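Local coordinates for uncharacterized protein (Bacteroides ovatus, PDB 4IRT) that is of unknown function but is a putative neuraminidase with a BNR repeat-like domain of the beta-propeller clan, at residues 336-341 against 356-361. Sequence-based numbering, arbitrary orientation.
Sequences GSRVSM and DLTDFS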
loop_
_atom_site.group_PDB
_atom_site.type_symbol
_atom_site.label_atom_id
_atom_site.label_comp_id
_atom_site.label_asym_id
_atom_site.label_seq_id
_atom_site.Cartn_x
_atom_site.Cartn_y
_atom_site.Cartn_z
ATOM N N GLY A 336 1.011 -14.221 18.246
ATOM C CA GLY A 336 1.887 -15.188 17.584
ATOM C C GLY A 336 2.270 -14.848 16.154
ATOM O O GLY A 336 2.693 -15.723 15.405
ATOM N N SER A 337 2.135 -13.569 15.779
ATOM C CA SER A 337 2.482 -13.099 14.428
ATOM C C SER A 337 1.744 -13.859 13.336
ATOM O O SER A 337 2.258 -14.068 12.229
ATOM C CB SER A 337 4.010 -13.082 14.225
ATOM O OG SER A 337 4.633 -12.421 15.322
ATOM N N ARG A 338 0.504 -14.250 13.634
ATOM C CA ARG A 338 -0.372 -14.824 12.622
ATOM C C ARG A 338 -0.918 -13.700 11.737
ATOM O O ARG A 338 -0.746 -12.515 12.040
ATOM C CB ARG A 338 -1.490 -15.610 13.316
ATOM C CG ARG A 338 -0.930 -16.816 14.085
ATOM C CD ARG A 338 -1.961 -17.486 14.975
ATOM N NE ARG A 338 -1.427 -18.698 15.599
ATOM C CZ ARG A 338 -0.909 -18.743 16.824
ATOM N NH1 ARG A 338 -0.836 -17.649 17.575
ATOM N NH2 ARG A 338 -0.454 -19.890 17.295
ATOM N N VAL A 339 -1.541 -14.058 10.621
ATOM C CA VAL A 339 -2.346 -13.086 9.893
ATOM C C VAL A 339 -3.591 -12.951 10.742
ATOM O O VAL A 339 -4.205 -13.960 11.086
ATOM C CB VAL A 339 -2.733 -13.563 8.492
ATOM C CG1 VAL A 339 -3.651 -12.555 7.838
ATOM C CG2 VAL A 339 -1.482 -13.765 7.667
ATOM N N SER A 340 -3.949 -11.730 11.118
ATOM C CA SER A 340 -5.126 -11.525 11.956
ATOM C C SER A 340 -6.079 -10.548 11.311
ATOM O O SER A 340 -5.673 -9.771 10.426
ATOM C CB SER A 340 -4.715 -11.057 13.345
ATOM O OG SER A 340 -3.901 -12.016 14.036
HETATM N N MSE A 341 -7.349 -10.599 11.737
HETATM C CA MSE A 341 -8.382 -9.704 11.233
HETATM C C MSE A 341 -9.227 -9.187 12.360
HETATM O O MSE A 341 -9.616 -9.940 13.252
HETATM C CB MSE A 341 -9.290 -10.367 10.193
HETATM C CG MSE A 341 -10.406 -9.454 9.676
HETATM SE SE MSE A 341 -11.208 -10.374 8.107
HETATM C CE MSE A 341 -12.387 -11.336 9.274
ATOM N N ASP A 356 -7.942 -14.945 13.897
ATOM C CA ASP A 356 -6.708 -15.227 13.190
ATOM C C ASP A 356 -7.058 -15.930 11.897
ATOM O O ASP A 356 -7.856 -16.868 11.905
ATOM C CB ASP A 356 -5.795 -16.111 14.059
ATOM C CG ASP A 356 -5.313 -15.398 15.314
ATOM O OD1 ASP A 356 -5.030 -14.170 15.265
ATOM O OD2 ASP A 356 -5.246 -16.052 16.387
ATOM N N LEU A 357 -6.455 -15.492 10.807
ATOM C CA LEU A 357 -6.712 -16.066 9.490
ATOM C C LEU A 357 -5.719 -17.189 9.144
ATOM O O LEU A 357 -6.010 -17.990 8.268
ATOM C CB LEU A 357 -6.692 -14.991 8.409
ATOM C CG LEU A 357 -7.566 -13.768 8.636
ATOM C CD1 LEU A 357 -7.535 -12.840 7.446
ATOM C CD2 LEU A 357 -8.991 -14.164 8.943
ATOM N N THR A 358 -4.559 -17.230 9.811
ATOM C CA THR A 358 -3.630 -18.341 9.694
ATOM C C THR A 358 -3.390 -18.944 11.069
ATOM O O THR A 358 -3.517 -18.273 12.089
ATOM C CB THR A 358 -2.262 -17.935 9.098
ATOM O OG1 THR A 358 -1.611 -16.939 9.904
ATOM C CG2 THR A 358 -2.405 -17.437 7.643
ATOM N N ASP A 359 -3.050 -20.223 11.091
ATOM C CA ASP A 359 -2.719 -20.875 12.352
ATOM C C ASP A 359 -1.214 -20.844 12.596
ATOM O O ASP A 359 -0.753 -21.289 13.639
ATOM C CB ASP A 359 -3.286 -22.307 12.414
ATOM C CG ASP A 359 -2.671 -23.254 11.389
ATOM O OD1 ASP A 359 -1.581 -22.974 10.854
ATOM O OD2 ASP A 359 -3.293 -24.312 11.133
ATOM N N PHE A 360 -0.471 -20.319 11.629
ATOM C CA PHE A 360 0.997 -20.223 11.691
ATOM C C PHE A 360 1.478 -18.773 11.661
ATOM O O PHE A 360 0.802 -17.892 11.136
ATOM C CB PHE A 360 1.675 -21.014 10.529
ATOM C CG PHE A 360 1.234 -20.593 9.160
ATOM C CD1 PHE A 360 1.856 -19.564 8.483
ATOM C CD2 PHE A 360 0.150 -21.235 8.542
ATOM C CE1 PHE A 360 1.445 -19.179 7.211
ATOM C CE2 PHE A 360 -0.277 -20.855 7.268
ATOM C CZ PHE A 360 0.376 -19.815 6.602
ATOM N N SER A 361 2.674 -18.560 12.194
ATOM C CA SER A 361 3.338 -17.244 12.189
ATOM C C SER A 361 3.854 -16.901 10.816
ATOM O O SER A 361 4.462 -17.738 10.151
ATOM C CB SER A 361 4.542 -17.254 13.133
ATOM O OG SER A 361 5.342 -16.116 12.929
#
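Ser-340 and Asp-356 form an antiparallel non-hydrogen-bonded pair where strands 340-344 and 353-356 meet, at the edge of a four-stranded antiparallel sheet, as in a propeller blade. Both side chains lie on the same face. Ser-340 OG donates to Asp-356 OD1 at 2.7 Å, nearly in line with the C-O bond. The same oxygen takes a salt bridge from Arg-335.

Beyond this pair, the chain at 357-361 leaves the sheet and curls round Arg-338 and Val-339. Leu-357 N donates to Val-339 O at 2.7 Å. Val-339 N, on the same edge of the chain as its O, donates to Thr-358 OG1 at 3.0 Å, with a nearly straight N-H...O angle of 167°. Thr-358 OG1 sits between its own backbone N and carbonyl carbon (chi1 60°) and donates a hydrogen bond to Phe-360 O, 2.9 Å away in the carbonyl plane. One hydroxyl therefore joins the two segments and closes the turn. A valine in place of Thr-358 would probably leave Val-339 N and Phe-360 O without this shared partner and let the turn move.

Arg-338 runs extended from CG to NE, with CD 3.4 Å from Thr-358 O. In the conformer described, one of two for this residue, NE makes a weak hydrogen bond to Asp-359 O at the guanidinium edge, and NH1 bonds to Arg-335 O; both bonds are uncertain.

The apolar contacts gather where Val-339 and Leu-357 both touch Leu-382. Val-339 CG1 meets Leu-357 CD1 at 3.9 Å, and its other methyl, CG2, rests on Thr-358 CG2. Leu-357 CD2 reaches Met-341 CB.

Past the end of strand 353-356, side-chain and backbone polar bonds thus take over from regular strand pairing, and a small apolar cluster backs them.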